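Local coordinates for protein putative L-alanine-DL-glutamate epimerase (Burkholderia xenovorans LB400, PDB 3SN4) that probably acts as a magnesium-dependent racemase or epimerase of the mandelate racemase/muconate lactonizing enzyme family, and binds 2-oxoglutarate beside its metal, at residues I162-F167 with A201-L206; V244-Y249 with H263-C268; P317-G322 with M342-D347. All blocks are in the same frame, centred on the assembly; numbering follows the deposited sequence.

Contact 1 (I162-F167 with A201-L206). With AKG (2-oxoglutaric acid), chain C.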
loop_
_atom_site.group_PDB
_atom_site.type_symbol
_atom_site.label_atom_id
_atom_site.label_comp_id
_atom_site.label_asym_id
_atom_site.label_seq_id
_atom_site.Cartn_x
_atom_site.Cartn_y
_atom_site.Cartn_z
ATOM N N ILE A 162 -16.248 31.310 17.798
ATOM C CA ILE A 162 -17.648 31.150 17.409
ATOM C C ILE A 162 -17.722 30.196 16.202
ATOM O O ILE A 162 -16.765 30.104 15.430
ATOM C CB ILE A 162 -18.324 32.517 17.055
ATOM C CG1 ILE A 162 -17.715 33.146 15.809
ATOM C CG2 ILE A 162 -18.259 33.488 18.237
ATOM C CD1 ILE A 162 -18.323 34.492 15.463
ATOM N N LYS A 163 -18.839 29.478 16.066
ATOM C CA LYS A 163 -19.043 28.574 14.919
ATOM C C LYS A 163 -20.344 28.866 14.197
ATOM O O LYS A 163 -21.411 28.906 14.823
ATOM C CB LYS A 163 -19.022 27.102 15.338
ATOM C CG LYS A 163 -18.883 26.158 14.144
ATOM C CD LYS A 163 -18.551 24.714 14.517
ATOM C CE LYS A 163 -19.807 23.927 14.949
ATOM N NZ LYS A 163 -19.464 22.619 15.596
ATOM N N THR A 164 -20.257 29.015 12.876
ATOM C CA THR A 164 -21.414 29.259 12.022
ATOM C C THR A 164 -21.567 28.137 11.011
ATOM O O THR A 164 -20.736 27.214 10.945
ATOM C CB THR A 164 -21.277 30.599 11.300
ATOM O OG1 THR A 164 -22.532 30.965 10.699
ATOM C CG2 THR A 164 -20.157 30.552 10.260
ATOM N N ASN A 165 -22.647 28.206 10.247
ATOM C CA ASN A 165 -22.980 27.198 9.233
ATOM C C ASN A 165 -23.143 27.883 7.867
ATOM O O ASN A 165 -22.469 28.863 7.627
ATOM C CB ASN A 165 -24.219 26.414 9.657
ATOM C CG ASN A 165 -24.050 25.779 11.004
ATOM O OD1 ASN A 165 -24.181 26.450 12.039
ATOM N ND2 ASN A 165 -23.775 24.474 11.018
ATOM N N ILE A 166 -23.984 27.362 6.972
ATOM C CA ILE A 166 -24.119 27.905 5.625
ATOM C C ILE A 166 -25.484 28.564 5.500
ATOM O O ILE A 166 -26.499 27.948 5.859
ATOM C CB ILE A 166 -23.980 26.802 4.527
ATOM C CG1 ILE A 166 -22.778 25.865 4.794
ATOM C CG2 ILE A 166 -23.840 27.438 3.155
ATOM C CD1 ILE A 166 -22.839 24.501 4.025
ATOM N N PHE A 167 -25.492 29.796 4.982
ATOM C CA PHE A 167 -26.706 30.626 4.857
ATOM C C PHE A 167 -26.773 31.322 3.518
ATOM O O PHE A 167 -25.742 31.726 2.977
ATOM C CB PHE A 167 -26.762 31.677 5.974
ATOM C CG PHE A 167 -26.816 31.063 7.330
ATOM C CD1 PHE A 167 -28.014 30.630 7.845
ATOM C CD2 PHE A 167 -25.667 30.854 8.054
ATOM C CE1 PHE A 167 -28.064 30.026 9.073
ATOM C CE2 PHE A 167 -25.714 30.241 9.273
ATOM C CZ PHE A 167 -26.907 29.818 9.773
ATOM N N ALA A 201 -19.857 36.187 1.807
ATOM C CA ALA A 201 -20.488 37.417 2.357
ATOM C C ALA A 201 -20.738 37.316 3.860
ATOM O O ALA A 201 -20.487 38.263 4.631
ATOM C CB ALA A 201 -21.801 37.709 1.635
ATOM N N HIS A 202 -21.242 36.150 4.248
ATOM C CA HIS A 202 -21.545 35.812 5.638
ATOM C C HIS A 202 -20.308 35.875 6.534
ATOM O O HIS A 202 -20.322 36.537 7.569
ATOM C CB HIS A 202 -22.172 34.411 5.688
ATOM C CG HIS A 202 -22.575 33.976 7.060
ATOM N ND1 HIS A 202 -23.854 34.128 7.546
ATOM C CD2 HIS A 202 -21.857 33.414 8.059
ATOM C CE1 HIS A 202 -23.910 33.652 8.779
ATOM N NE2 HIS A 202 -22.709 33.219 9.116
ATOM N N LEU A 203 -19.248 35.183 6.129
ATOM C CA LEU A 203 -18.011 35.139 6.905
ATOM C C LEU A 203 -17.317 36.493 6.988
ATOM O O LEU A 203 -16.764 36.860 8.016
ATOM C CB LEU A 203 -17.049 34.092 6.331
ATOM C CG LEU A 203 -17.501 32.626 6.530
ATOM C CD1 LEU A 203 -16.646 31.699 5.725
ATOM C CD2 LEU A 203 -17.446 32.231 7.999
ATOM N N GLU A 204 -17.357 37.247 5.911
ATOM C CA GLU A 204 -16.796 38.598 5.938
ATOM C C GLU A 204 -17.498 39.472 6.974
ATOM O O GLU A 204 -16.834 40.178 7.737
ATOM C CB GLU A 204 -16.858 39.218 4.556
ATOM C CG GLU A 204 -15.783 38.655 3.631
ATOM C CD GLU A 204 -15.882 39.200 2.214
ATOM O OE1 GLU A 204 -16.828 39.988 1.947
ATOM O OE2 GLU A 204 -15.006 38.842 1.372
ATOM N N ALA A 205 -18.827 39.394 7.014
ATOM C CA ALA A 205 -19.641 40.102 8.022
ATOM C C ALA A 205 -19.349 39.599 9.443
ATOM O O ALA A 205 -19.238 40.389 10.396
ATOM C CB ALA A 205 -21.131 39.940 7.706
ATOM N N LEU A 206 -19.246 38.283 9.590
ATOM C CA LEU A 206 -18.948 37.700 10.890
ATOM C C LEU A 206 -17.558 38.137 11.372
ATOM O O LEU A 206 -17.382 38.523 12.535
ATOM C CB LEU A 206 -19.055 36.172 10.814
ATOM C CG LEU A 206 -19.370 35.408 12.085
ATOM C CD1 LEU A 206 -20.795 35.685 12.535
ATOM C CD2 LEU A 206 -19.139 33.924 11.828
HETATM C C1 AKG C . -22.560 20.529 15.574
HETATM O O1 AKG C . -23.025 20.872 16.700
HETATM O O2 AKG C . -21.327 20.689 15.308
HETATM C C2 AKG C . -23.441 19.898 14.554
HETATM O O5 AKG C . -23.036 19.712 13.409
HETATM C C3 AKG C . -24.826 19.375 14.856
HETATM C C4 AKG C . -26.047 20.264 14.554
HETATM C C5 AKG C . -26.256 20.895 13.187
HETATM O O3 AKG C . -25.551 21.893 12.904
HETATM O O4 AKG C . -27.160 20.446 12.422
#

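Contact 2 (V244-Y249 with H263-C268). With MG (magnesium ion), chain B; NA (sodium ion), chain E.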
loop_
_atom_site.group_PDB
_atom_site.type_symbol
_atom_site.label_atom_id
_atom_site.label_comp_id
_atom_site.label_asym_id
_atom_site.label_seq_id
_atom_site.Cartn_x
_atom_site.Cartn_y
_atom_site.Cartn_z
ATOM N N VAL A 244 -12.576 23.914 9.672
ATOM C CA VAL A 244 -13.725 23.650 8.821
ATOM C C VAL A 244 -14.161 22.218 9.090
ATOM O O VAL A 244 -13.367 21.278 8.998
ATOM C CB VAL A 244 -13.424 23.823 7.346
ATOM C CG1 VAL A 244 -14.695 23.612 6.505
ATOM C CG2 VAL A 244 -12.831 25.216 7.049
ATOM N N GLU A 245 -15.429 22.083 9.445
ATOM C CA GLU A 245 -16.000 20.852 9.916
ATOM C C GLU A 245 -16.784 20.235 8.787
ATOM O O GLU A 245 -17.623 20.893 8.157
ATOM C CB GLU A 245 -16.897 21.166 11.098
ATOM C CG GLU A 245 -17.352 19.996 11.963
ATOM C CD GLU A 245 -17.988 20.503 13.269
ATOM O OE1 GLU A 245 -18.866 19.820 13.794
ATOM O OE2 GLU A 245 -17.624 21.595 13.758
ATOM N N ILE A 246 -16.505 18.964 8.528
ATOM C CA ILE A 246 -17.067 18.256 7.373
ATOM C C ILE A 246 -17.391 16.849 7.843
ATOM O O ILE A 246 -16.502 16.112 8.285
ATOM C CB ILE A 246 -16.061 18.189 6.219
ATOM C CG1 ILE A 246 -15.805 19.584 5.631
ATOM C CG2 ILE A 246 -16.544 17.240 5.079
ATOM C CD1 ILE A 246 -14.611 19.635 4.653
ATOM N N ASP A 247 -18.649 16.463 7.755
ATOM C CA ASP A 247 -19.022 15.085 8.014
ATOM C C ASP A 247 -19.091 14.265 6.736
ATOM O O ASP A 247 -19.640 14.725 5.722
ATOM C CB ASP A 247 -20.347 15.021 8.732
ATOM C CG ASP A 247 -20.310 15.719 10.055
ATOM O OD1 ASP A 247 -19.446 15.383 10.905
ATOM O OD2 ASP A 247 -21.160 16.604 10.224
ATOM N N SER A 248 -18.566 13.048 6.798
ATOM C CA SER A 248 -18.399 12.203 5.619
ATOM C C SER A 248 -18.324 10.770 6.034
ATOM O O SER A 248 -17.704 10.452 7.062
ATOM C CB SER A 248 -17.105 12.549 4.858
ATOM O OG SER A 248 -16.952 11.663 3.749
ATOM N N TYR A 249 -18.947 9.902 5.244
ATOM C CA TYR A 249 -18.781 8.456 5.401
ATOM C C TYR A 249 -17.784 7.897 4.408
ATOM O O TYR A 249 -17.755 6.685 4.159
ATOM C CB TYR A 249 -20.111 7.761 5.311
ATOM C CG TYR A 249 -21.019 8.151 6.446
ATOM C CD1 TYR A 249 -20.579 8.062 7.768
ATOM C CD2 TYR A 249 -22.294 8.637 6.208
ATOM C CE1 TYR A 249 -21.411 8.431 8.820
ATOM C CE2 TYR A 249 -23.145 8.995 7.264
ATOM C CZ TYR A 249 -22.692 8.903 8.556
ATOM O OH TYR A 249 -23.535 9.245 9.598
ATOM N N HIS A 263 -6.927 25.048 5.695
ATOM C CA HIS A 263 -7.485 25.143 7.017
ATOM C C HIS A 263 -7.533 23.791 7.719
ATOM O O HIS A 263 -7.721 22.755 7.088
ATOM C CB HIS A 263 -8.926 25.664 6.925
ATOM C CG HIS A 263 -9.068 26.883 6.076
ATOM N ND1 HIS A 263 -8.399 28.058 6.351
ATOM C CD2 HIS A 263 -9.772 27.105 4.941
ATOM C CE1 HIS A 263 -8.700 28.953 5.429
ATOM N NE2 HIS A 263 -9.529 28.403 4.564
ATOM N N PRO A 264 -7.437 23.810 9.047
ATOM C CA PRO A 264 -7.629 22.587 9.792
ATOM C C PRO A 264 -9.028 22.009 9.561
ATOM O O PRO A 264 -10.029 22.736 9.477
ATOM C CB PRO A 264 -7.439 23.022 11.257
ATOM C CG PRO A 264 -6.773 24.385 11.176
ATOM C CD PRO A 264 -7.243 24.983 9.932
ATOM N N ILE A 265 -9.080 20.691 9.441
ATOM C CA ILE A 265 -10.317 19.992 9.175
ATOM C C ILE A 265 -10.715 19.169 10.391
ATOM O O ILE A 265 -9.909 18.383 10.930
ATOM C CB ILE A 265 -10.167 19.066 7.953
ATOM C CG1 ILE A 265 -9.842 19.871 6.685
ATOM C CG2 ILE A 265 -11.389 18.163 7.780
ATOM C CD1 ILE A 265 -10.857 20.964 6.275
ATOM N N SER A 266 -11.967 19.337 10.816
ATOM C CA SER A 266 -12.546 18.487 11.826
ATOM C C SER A 266 -13.702 17.643 11.274
ATOM O O SER A 266 -14.366 18.009 10.303
ATOM C CB SER A 266 -13.024 19.343 13.002
ATOM O OG SER A 266 -14.067 20.204 12.628
ATOM N N SER A 267 -13.944 16.513 11.913
ATOM C CA SER A 267 -15.029 15.608 11.510
ATOM C C SER A 267 -15.252 14.604 12.629
ATOM O O SER A 267 -14.653 14.727 13.693
ATOM C CB SER A 267 -14.661 14.857 10.210
ATOM O OG SER A 267 -15.771 14.135 9.654
ATOM N N CYS A 268 -16.117 13.622 12.343
ATOM C CA CYS A 268 -16.347 12.412 13.145
ATOM C C CYS A 268 -17.473 12.462 14.184
ATOM O O CYS A 268 -17.643 11.488 14.908
ATOM C CB CYS A 268 -15.093 11.951 13.848
ATOM S SG CYS A 268 -13.627 11.808 12.768
HETATM MG MG MG B . -20.912 19.644 13.339
HETATM NA NA NA E . -23.065 7.530 11.873
HETATM O O HOH W 1 -20.687 18.710 11.537
HETATM O O HOH W 2 -17.289 11.880 9.418
HETATM O O HOH W 3 -24.601 5.679 12.490
HETATM O O HOH W 4 -21.319 5.734 11.274
#

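Contact 3 (P317-G322 with M342-D347). With AKG (2-oxoglutaric acid), chain C.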
loop_
_atom_site.group_PDB
_atom_site.type_symbol
_atom_site.label_atom_id
_atom_site.label_comp_id
_atom_site.label_asym_id
_atom_site.label_seq_id
_atom_site.Cartn_x
_atom_site.Cartn_y
_atom_site.Cartn_z
ATOM N N PRO A 317 -15.520 17.509 22.218
ATOM C CA PRO A 317 -16.874 16.967 22.384
ATOM C C PRO A 317 -17.913 17.657 21.521
ATOM O O PRO A 317 -17.877 18.905 21.323
ATOM C CB PRO A 317 -17.201 17.214 23.860
ATOM C CG PRO A 317 -16.205 18.109 24.358
ATOM C CD PRO A 317 -15.065 18.250 23.402
ATOM N N HIS A 318 -18.835 16.843 21.028
ATOM C CA HIS A 318 -20.022 17.318 20.340
ATOM C C HIS A 318 -21.069 17.648 21.382
ATOM O O HIS A 318 -21.531 16.763 22.101
ATOM C CB HIS A 318 -20.537 16.206 19.444
ATOM C CG HIS A 318 -21.537 16.652 18.441
ATOM N ND1 HIS A 318 -22.437 15.782 17.866
ATOM C CD2 HIS A 318 -21.803 17.878 17.927
ATOM C CE1 HIS A 318 -23.191 16.448 17.008
ATOM N NE2 HIS A 318 -22.835 17.724 17.036
ATOM N N ASN A 319 -21.448 18.917 21.459
ATOM C CA ASN A 319 -22.306 19.387 22.532
ATOM C C ASN A 319 -23.221 20.479 22.028
ATOM O O ASN A 319 -22.810 21.648 21.947
ATOM C CB ASN A 319 -21.430 19.928 23.661
ATOM C CG ASN A 319 -22.213 20.303 24.877
ATOM O OD1 ASN A 319 -22.997 19.495 25.391
ATOM N ND2 ASN A 319 -22.008 21.530 25.361
ATOM N N PHE A 320 -24.448 20.099 21.664
ATOM C CA PHE A 320 -25.421 21.068 21.175
ATOM C C PHE A 320 -26.846 20.780 21.647
ATOM O O PHE A 320 -27.834 21.027 20.918
ATOM C CB PHE A 320 -25.349 21.216 19.639
ATOM C CG PHE A 320 -25.999 20.088 18.857
ATOM C CD1 PHE A 320 -27.115 20.334 18.063
ATOM C CD2 PHE A 320 -25.479 18.801 18.882
ATOM C CE1 PHE A 320 -27.728 19.294 17.336
ATOM C CE2 PHE A 320 -26.092 17.765 18.147
ATOM C CZ PHE A 320 -27.207 18.023 17.376
ATOM N N TYR A 321 -26.949 20.301 22.880
ATOM C CA TYR A 321 -28.236 19.998 23.459
ATOM C C TYR A 321 -28.504 20.877 24.712
ATOM O O TYR A 321 -28.271 22.088 24.672
ATOM C CB TYR A 321 -28.289 18.498 23.753
ATOM C CG TYR A 321 -27.682 17.602 22.689
ATOM C CD1 TYR A 321 -28.465 17.022 21.688
ATOM C CD2 TYR A 321 -26.317 17.288 22.721
ATOM C CE1 TYR A 321 -27.887 16.156 20.702
ATOM C CE2 TYR A 321 -25.726 16.425 21.763
ATOM C CZ TYR A 321 -26.524 15.854 20.757
ATOM O OH TYR A 321 -25.934 15.015 19.810
ATOM N N GLY A 322 -29.004 20.282 25.795
ATOM C CA GLY A 322 -29.341 21.021 27.033
ATOM C C GLY A 322 -28.260 20.963 28.110
ATOM O O GLY A 322 -27.208 20.389 27.907
HETATM N N MSE A 342 -13.989 22.925 23.724
HETATM C CA MSE A 342 -15.339 22.405 23.926
HETATM C C MSE A 342 -16.408 23.240 23.255
HETATM O O MSE A 342 -16.404 24.475 23.321
HETATM C CB MSE A 342 -15.712 22.302 25.398
HETATM C CG MSE A 342 -17.130 21.636 25.573
HETATM SE SE MSE A 342 -17.216 20.971 27.263
HETATM C CE MSE A 342 -19.193 21.022 27.470
ATOM N N GLU A 343 -17.341 22.537 22.625
ATOM C CA GLU A 343 -18.487 23.170 21.978
ATOM C C GLU A 343 -19.526 23.497 23.026
ATOM O O GLU A 343 -19.793 22.714 23.927
ATOM C CB GLU A 343 -19.127 22.221 20.981
ATOM C CG GLU A 343 -20.330 22.796 20.249
ATOM C CD GLU A 343 -20.871 21.888 19.159
ATOM O OE1 GLU A 343 -20.634 20.654 19.214
ATOM O OE2 GLU A 343 -21.525 22.430 18.232
ATOM N N THR A 344 -20.147 24.641 22.872
ATOM C CA THR A 344 -21.315 24.923 23.670
ATOM C C THR A 344 -22.233 25.911 22.973
ATOM O O THR A 344 -21.760 26.814 22.316
ATOM C CB THR A 344 -20.913 25.432 25.048
ATOM O OG1 THR A 344 -22.007 25.188 25.930
ATOM C CG2 THR A 344 -20.556 26.920 25.028
ATOM N N ASP A 345 -23.541 25.725 23.136
ATOM C CA ASP A 345 -24.537 26.671 22.629
ATOM C C ASP A 345 -24.818 27.716 23.703
ATOM O O ASP A 345 -25.354 27.424 24.770
ATOM C CB ASP A 345 -25.822 25.964 22.218
ATOM C CG ASP A 345 -25.670 25.110 20.938
ATOM O OD1 ASP A 345 -24.881 25.454 20.012
ATOM O OD2 ASP A 345 -26.407 24.096 20.835
ATOM N N ILE A 346 -24.455 28.952 23.434
ATOM C CA ILE A 346 -24.621 29.981 24.434
ATOM C C ILE A 346 -26.046 30.537 24.384
ATOM O O ILE A 346 -26.581 30.978 25.401
ATOM C CB ILE A 346 -23.503 31.048 24.299
ATOM C CG1 ILE A 346 -22.139 30.379 24.605
ATOM C CG2 ILE A 346 -23.733 32.264 25.246
ATOM C CD1 ILE A 346 -21.962 30.014 26.070
ATOM N N ASP A 347 -26.674 30.486 23.208
ATOM C CA ASP A 347 -28.087 30.849 23.093
ATOM C C ASP A 347 -28.855 29.775 23.851
ATOM O O ASP A 347 -28.617 28.594 23.638
ATOM C CB ASP A 347 -28.567 30.865 21.642
ATOM C CG ASP A 347 -27.860 31.908 20.802
ATOM O OD1 ASP A 347 -28.173 33.108 20.983
ATOM O OD2 ASP A 347 -26.996 31.515 19.968
HETATM C C1 AKG C . -22.560 20.529 15.574
HETATM O O1 AKG C . -23.025 20.872 16.700
HETATM O O2 AKG C . -21.327 20.689 15.308
HETATM C C2 AKG C . -23.441 19.898 14.554
HETATM O O5 AKG C . -23.036 19.712 13.409
HETATM C C3 AKG C . -24.826 19.375 14.856
HETATM C C4 AKG C . -26.047 20.264 14.554
HETATM C C5 AKG C . -26.256 20.895 13.187
HETATM O O3 AKG C . -25.551 21.893 12.904
HETATM O O4 AKG C . -27.160 20.446 12.422
HETATM O O HOH W 5 -28.396 23.814 22.768
#

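Contact 1 (I162-F167 with A201-L206)
Thr164 of the strand and His202 of the helix meet through their polar ends, and the threonine can be followed outward atom by atom. Its CB already lies 3.7 Å from His202 NE2, and there the side chain divides. OG1, set anti to the backbone N (chi1 -168°), runs on to a hydrogen bond of 2.8 Å with His202 NE2, in which either group could be the donor. CG2 takes the other branch into apolar company, resting 3.9 Å from Leu206 CD2 and at the same range from Leu203 CD2. One threonine thus offers a polar and a greasy surface to a single helix. Behind the imidazole, ND1 is bonded to His169 NE2, so both ring nitrogens have partners and the rotation of the ring is fixed.

The geometry is that of strand against outer helix in the TIM-barrel-like domain of this family: strand 162-164 and helix segment 201-206 run nearly antiparallel, at 161°, with their axes 10.9 Å apart. Thr164, Ile162 and Phe167 turn toward the helix, whereas Lys163 and Asn165 turn away from it, into the barrel. There Lys163 NZ donates a hydrogen bond of 2.7 Å to O2 of the bound 2-oxoglutarate and forms a salt bridge with Glu245.

Beyond the threonine, Phe167 lies beside the imidazole with the two planes only 21° from parallel but slid so far that they barely overlap; Phe167 CD2 approaches His202 CE1 at 3.4 Å. At the other end, Ile162 and Leu206 reach tip to tip, CD1 of Ile162 standing 3.7 Å from CG of Leu206, and Ala151 of helix 144-156 packs against the same leucine.

Contact 2 (V244-Y249 with H263-C268)
Val244, which gives up the most surface here, is held at both backbone polar atoms by segment 263-268. Its N donates to Pro264 O at 2.8 Å, while Val244 O receives Ser266 N at 3.0 Å. The valine side chain packs on carbon atoms: CB lies 4.0 Å from Ile265 CD1, and CG2 meets the CB methylene of His263. Strands 243-245 and 265-267 are joined through helix 251-259, a beta-alpha-beta crossover of the barrel.

Ser266, second in buried surface, shares the opposite sheet face with Glu245. Its OG sits 3.4 Å from Glu245 CG, alongside the aliphatic part of an extended chain that carries the carboxylate on to the magnesium ion. Glu245 OE1 binds the metal at 2.1 Å; Asp219, Glu269, O2 and O5 of 2-oxoglutarate, and a water complete the six-atom shell. That water lies close to Asp247 OD2 and may donate to it.

Ile246, third, continues the parallel pairing by donating from N to Ser266 O at 2.9 Å. Its CD1 stands 4.3 Å from Ile265 CD1, and the side chain also lies against Leu254 of the crossover helix. Past this last backbone bond between the segments, Ser267 OG, anti to its own N (chi1 -170°), donates to Ile246 O in the carbonyl plane; the 2.5 Å length is unusually short and its exact value doubtful. The same OG accepts a hydrogen bond from a water that Ser248 N also holds. Metal on OE1, with Lys163 and the indole of Trp243 on OE2, fix the rotation of the Glu245 carboxylate, so that it presents OE1 to the magnesium ion.

Contact 3 (P317-G322 with M342-D347)
The imidazole of His318 meets Glu343 OE1 at its edge, in the ring plane, with CD2 3.3 Å from that oxygen; ring and carboxylate lie side by side, their planes only 24° apart. O1 of the bound 2-oxoglutarate also lies at this edge, 3.2 Å from His318 NE2. Phe320 turns one face to the ligand: AKG C3 stands 3.7 Å above the plane, over the ring centre. This ring springs from a CB that touches Asp345 OD2, the aspartate's OD1 being bonded to His125, and its CD2 lies over one face of the Tyr321 ring, offset toward the rim.

Next to His318 in the chain, Asn319 joins the loop to strand 342-344. Its backbone N donates to Glu343 OE1 at 3.0 Å in a nearly straight bond. The donor stands 45° out of the carboxylate plane. Asn319 ND2 reaches Glu343 O within the plane of the amide, whose OD1 is bonded to Asn329. Selenomethionine Met342 lays its CE against that ND2, while its CG packs on Pro317 CG.

The segments belong to the ligand-facing end of the barrel. Glu343 OE2 is 2.7 Å from AKG O1. The bond from this OE2 to Ser124 OG and that from His318 ND1 to Asp292 position the two side chains against the ligand.

Along the chain the three contacts follow one another in series, each closing before the next opens, and their centres lie 17 to 18 Å apart within the same enolase-type C-terminal domain. Contacts 1 and 2 share one sheet: strand 161-168 is separated from 243-245 by strand 215-219, and 265-267 comes next. Contact 3 starts at the end of strand 314-317 and reaches strand 342-344, which pairs with 118-123. Lys163 of contact 1 joins all three, touching contact 2 directly and contact 3 through a weak, long ion pair with Glu343. The nearest atoms of contacts 2 and 3 are about 5 Å apart. Strands far apart in sequence thus bring their residues together around one ligand and one magnesium ion.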